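Local coordinates for protein hypothetical bacterial 6-phosphogluconolactonase (Bacteroides fragilis, PDB 3SCY) that is a putative 6-phosphogluconolactonase of the seven-bladed beta-propeller lactonase family, and so probably hydrolyses 6-phosphogluconolactone to 6-phosphogluconate, at residues T163-Y168 with F238-G243; I330-R335 with T343-D348. All coordinates share one frame; numbering follows the deposited sequence. Where two conformers were deposited one is given.

Contact 1 of 2, residues T163-Y168 with F238-G243; sequences TPDGKY and FRYADG
The phenol of Y240 reaches across to the loop T163-Y168 with its hydroxyl and delivers the one direct hydrogen bond between the segments, from Y240 OH to D165 OD2 at 2.7 Å. The donor lies on the syn side, 23° out of the carboxylate plane, and with CG anti to the backbone N (chi1 174°) the Y240 ring is directed toward the loop. The other oxygen, D165 OD1, is held inside its own segment: T163 OG1 donates at 2.6 Å and K167 N at 3.1 Å, from opposite faces of the carboxylate, the second bond forming an Asx turn. Both oxygens thus being gripped, the carboxylate's rotation is fixed.

Two waters each donate to D165 OD2; one accepts from D242 N, while the other joins K167 NZ to D242 OD1.

The hydroxyl also sits at the edge of the Y168 ring and takes a weak bond from G243 N, with T163 CB 3.4 Å from Y240 OH. Y168 CE2 comes within 3.3 Å of G243 CA. F218 meets the Y240 ring edge-to-face. A type I turn between strands 157-162 and 168-173 here meets the hairpin turn after strand 234-241, a junction between adjacent blades of the seven-bladed beta-propeller.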
loop_
_atom_site.group_PDB
_atom_site.type_symbol
_atom_site.label_atom_id
_atom_site.label_comp_id
_atom_site.label_asym_id
_atom_site.label_seq_id
_atom_site.Cartn_x
_atom_site.Cartn_y
_atom_site.Cartn_z
ATOM N N THR A 163 7.612 10.081 5.230
ATOM C CA THR A 163 8.712 9.499 5.991
ATOM C C THR A 163 8.369 9.454 7.498
ATOM O O THR A 163 7.559 10.259 7.974
ATOM C CB THR A 163 10.040 10.208 5.692
ATOM O OG1 THR A 163 9.831 11.599 5.879
ATOM C CG2 THR A 163 10.517 9.946 4.253
ATOM N N PRO A 164 9.028 8.572 8.282
ATOM C CA PRO A 164 8.675 8.451 9.715
ATOM C C PRO A 164 8.956 9.691 10.553
ATOM O O PRO A 164 8.499 9.770 11.699
ATOM C CB PRO A 164 9.546 7.292 10.210
ATOM C CG PRO A 164 9.958 6.574 9.007
ATOM C CD PRO A 164 10.002 7.530 7.879
ATOM N N ASP A 165 9.738 10.636 10.004
ATOM C CA ASP A 165 10.068 11.882 10.696
ATOM C C ASP A 165 9.102 13.016 10.282
ATOM O O ASP A 165 9.276 14.154 10.712
ATOM C CB ASP A 165 11.523 12.265 10.415
ATOM C CG ASP A 165 11.871 12.276 8.945
ATOM O OD1 ASP A 165 10.941 12.437 8.114
ATOM O OD2 ASP A 165 13.054 12.082 8.623
ATOM N N GLY A 166 8.104 12.692 9.457
ATOM C CA GLY A 166 7.054 13.615 8.997
ATOM C C GLY A 166 7.526 14.729 8.077
ATOM O O GLY A 166 6.771 15.667 7.804
ATOM N N LYS A 167 8.764 14.639 7.591
ATOM C CA LYS A 167 9.384 15.741 6.839
ATOM C C LYS A 167 9.360 15.599 5.321
ATOM O O LYS A 167 9.475 16.620 4.625
ATOM C CB LYS A 167 10.838 15.907 7.280
ATOM C CG LYS A 167 10.979 16.258 8.759
ATOM C CD LYS A 167 12.440 16.356 9.190
ATOM C CE LYS A 167 12.557 16.412 10.695
ATOM N NZ LYS A 167 13.977 16.381 11.135
ATOM N N TYR A 168 9.270 14.379 4.807
ATOM C CA TYR A 168 9.358 14.143 3.369
ATOM C C TYR A 168 8.300 13.226 2.858
ATOM O O TYR A 168 7.725 12.439 3.607
ATOM C CB TYR A 168 10.737 13.525 3.025
ATOM C CG TYR A 168 11.877 14.316 3.628
ATOM C CD1 TYR A 168 12.257 15.545 3.094
ATOM C CD2 TYR A 168 12.492 13.902 4.806
ATOM C CE1 TYR A 168 13.295 16.287 3.654
ATOM C CE2 TYR A 168 13.506 14.652 5.396
ATOM C CZ TYR A 168 13.908 15.842 4.814
ATOM O OH TYR A 168 14.886 16.602 5.415
ATOM N N PHE A 238 17.358 -0.278 2.595
ATOM C CA PHE A 238 18.019 1.002 2.750
ATOM C C PHE A 238 18.136 1.429 4.157
ATOM O O PHE A 238 17.241 1.171 4.975
ATOM C CB PHE A 238 17.184 2.131 2.077
ATOM C CG PHE A 238 16.857 2.010 0.612
ATOM C CD1 PHE A 238 15.661 1.426 0.199
ATOM C CD2 PHE A 238 17.659 2.623 -0.346
ATOM C CE1 PHE A 238 15.326 1.365 -1.152
ATOM C CE2 PHE A 238 17.306 2.593 -1.697
ATOM C CZ PHE A 238 16.154 1.952 -2.094
ATOM N N ARG A 239 19.214 2.162 4.432
ATOM C CA ARG A 239 19.363 2.866 5.685
ATOM C C ARG A 239 18.601 4.169 5.451
ATOM O O ARG A 239 18.717 4.747 4.357
ATOM C CB ARG A 239 20.858 3.072 6.016
ATOM C CG ARG A 239 21.107 3.703 7.372
ATOM C CD ARG A 239 22.546 3.543 7.839
ATOM N NE ARG A 239 22.626 2.778 9.086
ATOM C CZ ARG A 239 22.919 1.484 9.155
ATOM N NH1 ARG A 239 23.192 0.798 8.052
ATOM N NH2 ARG A 239 22.960 0.869 10.329
ATOM N N TYR A 240 17.757 4.592 6.395
ATOM C CA TYR A 240 17.027 5.853 6.234
ATOM C C TYR A 240 17.352 6.791 7.394
ATOM O O TYR A 240 17.238 6.406 8.552
ATOM C CB TYR A 240 15.485 5.713 6.085
ATOM C CG TYR A 240 14.830 7.079 6.072
ATOM C CD1 TYR A 240 14.822 7.858 4.921
ATOM C CD2 TYR A 240 14.332 7.645 7.242
ATOM C CE1 TYR A 240 14.336 9.166 4.933
ATOM C CE2 TYR A 240 13.816 8.941 7.260
ATOM C CZ TYR A 240 13.810 9.694 6.100
ATOM O OH TYR A 240 13.316 10.978 6.127
ATOM N N ALA A 241 17.735 8.037 7.081
ATOM C CA ALA A 241 17.991 9.074 8.094
ATOM C C ALA A 241 17.983 10.415 7.448
ATOM O O ALA A 241 18.601 10.580 6.406
ATOM C CB ALA A 241 19.333 8.861 8.796
ATOM N N ASP A 242 17.276 11.369 8.063
ATOM C CA ASP A 242 17.223 12.795 7.708
ATOM C C ASP A 242 17.034 13.038 6.196
ATOM O O ASP A 242 17.804 13.787 5.577
ATOM C CB ASP A 242 18.493 13.504 8.212
ATOM C CG ASP A 242 18.801 13.299 9.692
ATOM O OD1 ASP A 242 17.923 13.611 10.533
ATOM O OD2 ASP A 242 19.922 12.837 10.007
ATOM N N GLY A 243 16.037 12.366 5.633
ATOM C CA GLY A 243 15.634 12.460 4.233
ATOM C C GLY A 243 16.507 11.769 3.215
ATOM O O GLY A 243 16.334 12.003 2.014
HETATM O O HOH W 1 15.230 10.689 9.968
HETATM O O HOH W 2 14.827 13.917 10.123
#

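Contact 2 of 2, residues I330-R335 with T343-D348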
loop_
_atom_site.group_PDB
_atom_site.type_symbol
_atom_site.label_atom_id
_atom_site.label_comp_id
_atom_site.label_asym_id
_atom_site.label_seq_id
_atom_site.Cartn_x
_atom_site.Cartn_y
_atom_site.Cartn_z
ATOM N N ILE A 330 -9.541 -14.108 0.160
ATOM C CA ILE A 330 -8.587 -13.562 1.109
ATOM C C ILE A 330 -8.138 -14.782 1.899
ATOM O O ILE A 330 -8.963 -15.370 2.605
ATOM C CB ILE A 330 -9.097 -12.432 2.007
ATOM C CG1 ILE A 330 -9.451 -11.230 1.157
ATOM C CG2 ILE A 330 -8.004 -12.061 3.056
ATOM C CD1 ILE A 330 -10.508 -10.284 1.863
ATOM N N GLN A 331 -6.886 -15.236 1.718
ATOM C CA GLN A 331 -6.372 -16.406 2.430
ATOM C C GLN A 331 -5.802 -15.993 3.764
ATOM O O GLN A 331 -5.107 -14.962 3.846
ATOM C CB GLN A 331 -5.283 -17.053 1.615
ATOM C CG GLN A 331 -5.727 -18.012 0.563
ATOM C CD GLN A 331 -4.473 -18.641 0.012
ATOM O OE1 GLN A 331 -3.576 -17.947 -0.453
ATOM N NE2 GLN A 331 -4.346 -19.945 0.136
ATOM N N ILE A 332 -6.043 -16.804 4.807
ATOM C CA ILE A 332 -5.585 -16.464 6.143
ATOM C C ILE A 332 -4.459 -17.406 6.569
ATOM O O ILE A 332 -4.671 -18.624 6.622
ATOM C CB ILE A 332 -6.756 -16.506 7.180
ATOM C CG1 ILE A 332 -8.108 -15.955 6.637
ATOM C CG2 ILE A 332 -6.349 -15.896 8.528
ATOM C CD1 ILE A 332 -8.095 -14.469 6.150
ATOM N N PHE A 333 -3.281 -16.848 6.891
ATOM C CA PHE A 333 -2.131 -17.624 7.351
ATOM C C PHE A 333 -1.767 -17.292 8.776
ATOM O O PHE A 333 -1.735 -16.129 9.163
ATOM C CB PHE A 333 -0.885 -17.408 6.465
ATOM C CG PHE A 333 -1.067 -17.840 5.036
ATOM C CD1 PHE A 333 -1.566 -16.950 4.081
ATOM C CD2 PHE A 333 -0.717 -19.124 4.629
ATOM C CE1 PHE A 333 -1.777 -17.368 2.765
ATOM C CE2 PHE A 333 -0.944 -19.541 3.320
ATOM C CZ PHE A 333 -1.429 -18.652 2.384
ATOM N N GLU A 334 -1.517 -18.314 9.577
ATOM C CA GLU A 334 -1.027 -18.099 10.923
ATOM C C GLU A 334 0.493 -17.982 10.851
ATOM O O GLU A 334 1.121 -18.755 10.126
ATOM C CB GLU A 334 -1.475 -19.238 11.858
ATOM C CG GLU A 334 -1.077 -18.981 13.300
ATOM C CD GLU A 334 -1.631 -19.912 14.359
ATOM O OE1 GLU A 334 -2.497 -20.755 14.028
ATOM O OE2 GLU A 334 -1.221 -19.765 15.534
ATOM N N ARG A 335 1.070 -17.016 11.565
ATOM C CA ARG A 335 2.505 -16.772 11.651
ATOM C C ARG A 335 3.118 -17.438 12.841
ATOM O O ARG A 335 2.617 -17.304 13.959
ATOM C CB ARG A 335 2.804 -15.279 11.801
ATOM C CG ARG A 335 2.577 -14.442 10.574
ATOM C CD ARG A 335 3.185 -13.046 10.724
ATOM N NE ARG A 335 4.645 -13.042 10.812
ATOM C CZ ARG A 335 5.350 -12.815 11.916
ATOM N NH1 ARG A 335 4.739 -12.488 13.049
ATOM N NH2 ARG A 335 6.674 -12.896 11.892
ATOM N N THR A 343 1.226 -20.810 8.047
ATOM C CA THR A 343 0.326 -21.968 7.995
ATOM C C THR A 343 -1.060 -21.519 7.567
ATOM O O THR A 343 -1.668 -20.704 8.261
ATOM C CB THR A 343 0.257 -22.685 9.360
ATOM O OG1 THR A 343 1.568 -23.024 9.797
ATOM C CG2 THR A 343 -0.625 -23.942 9.323
ATOM N N ASP A 344 -1.572 -22.049 6.451
ATOM C CA ASP A 344 -2.930 -21.752 5.996
ATOM C C ASP A 344 -3.904 -22.381 6.993
ATOM O O ASP A 344 -3.869 -23.605 7.224
ATOM C CB ASP A 344 -3.159 -22.268 4.564
ATOM C CG ASP A 344 -4.466 -21.849 3.914
ATOM O OD1 ASP A 344 -5.337 -21.266 4.622
ATOM O OD2 ASP A 344 -4.635 -22.115 2.718
ATOM N N ILE A 345 -4.757 -21.538 7.605
ATOM C CA ILE A 345 -5.718 -21.993 8.614
ATOM C C ILE A 345 -7.043 -22.390 7.957
ATOM O O ILE A 345 -7.944 -22.864 8.658
ATOM C CB ILE A 345 -5.921 -20.963 9.755
ATOM C CG1 ILE A 345 -6.698 -19.705 9.281
ATOM C CG2 ILE A 345 -4.614 -20.628 10.475
ATOM C CD1 ILE A 345 -7.097 -18.747 10.459
ATOM N N LYS A 346 -7.140 -22.249 6.620
ATOM C CA LYS A 346 -8.301 -22.652 5.797
ATOM C C LYS A 346 -9.609 -21.964 6.277
ATOM O O LYS A 346 -10.620 -22.618 6.574
ATOM C CB LYS A 346 -8.461 -24.208 5.754
ATOM C CG LYS A 346 -7.203 -24.995 5.346
ATOM C CD LYS A 346 -6.626 -24.621 3.981
ATOM C CE LYS A 346 -7.152 -25.437 2.832
ATOM N NZ LYS A 346 -6.489 -25.053 1.555
ATOM N N LYS A 347 -9.550 -20.632 6.361
ATOM C CA LYS A 347 -10.667 -19.768 6.758
ATOM C C LYS A 347 -10.808 -18.663 5.707
ATOM O O LYS A 347 -11.009 -17.486 6.037
ATOM C CB LYS A 347 -10.468 -19.202 8.181
ATOM C CG LYS A 347 -10.490 -20.273 9.279
ATOM C CD LYS A 347 -10.698 -19.681 10.667
ATOM C CE LYS A 347 -10.379 -20.666 11.771
ATOM N NZ LYS A 347 -11.342 -21.799 11.813
ATOM N N ASP A 348 -10.700 -19.052 4.420
ATOM C CA ASP A 348 -10.783 -18.139 3.281
ATOM C C ASP A 348 -12.034 -17.276 3.284
ATOM O O ASP A 348 -13.120 -17.747 3.614
ATOM C CB ASP A 348 -10.775 -18.909 1.971
ATOM C CG ASP A 348 -9.491 -19.581 1.566
ATOM O OD1 ASP A 348 -8.491 -19.485 2.332
ATOM O OD2 ASP A 348 -9.475 -20.206 0.482
HETATM O O HOH W 3 -6.783 -21.355 1.293
HETATM O O HOH W 4 -7.315 -19.411 4.685
HETATM O O HOH W 5 2.894 -21.057 11.038
#
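Strands 329-335 and 342-350 pair antiparallel through E334 and T343, whose main chains exchange two hydrogen bonds, the shorter from E334 N to T343 O at 2.7 Å. Beyond the non-hydrogen-bonded pair F333-D344, a nearly straight bond of 3.1 Å runs from I345 N to I332 O. After it the second strand bulges away through K346 and K347, and I330 pairs again with I349 further on. D344 probably helps shape this detour: its OD1 takes K346 N from above the carboxylate plane at 2.9 Å, an Asx turn. The hairpin supplies the third and fourth strands of a four-stranded propeller blade, with strand 319-324 on the inner side of 329-335.

Water fills in for the interrupted pairing. One molecule accepts from I332 N and K347 N and lies beside D344 OD1 and D348 OD1; a second accepts from Q331 NE2 and donates to D344 OD2 and D348 OD1. The amide of Q331 is also held through OE1 by G305 N.

Among the side chains, I332 CG2 meets I345 CD1 at 3.5 Å. With CG1 between its backbone N and carbonyl carbon (chi1 71°), I345 lays CG1 and CD1 against I332, while its CG2 branch touches E334 CB at 3.7 Å. F333 CE2 lies 3.7 Å from D344 CB, their ring and carboxylate planes 46° apart.

Both contacts are partly buried and lie toward the periphery of the propeller, their centres about 18 and 20 Å from the centre of the chain, yet they join its parts at different levels. Contact 1 brings together two neighbouring blades, from segments 70 residues apart, and relies on side chains and water without a direct backbone hydrogen bond. Contact 2 lies within one blade, between successive strands of a hairpin, where main-chain bonds carry the pairing, with F333 and D344 on one face and E334 and T343 on the other. In each an aspartate forms an Asx turn and accepts from bridging water. The two do not touch: their centres are about 34 Å apart and their nearest atoms about 19 Å.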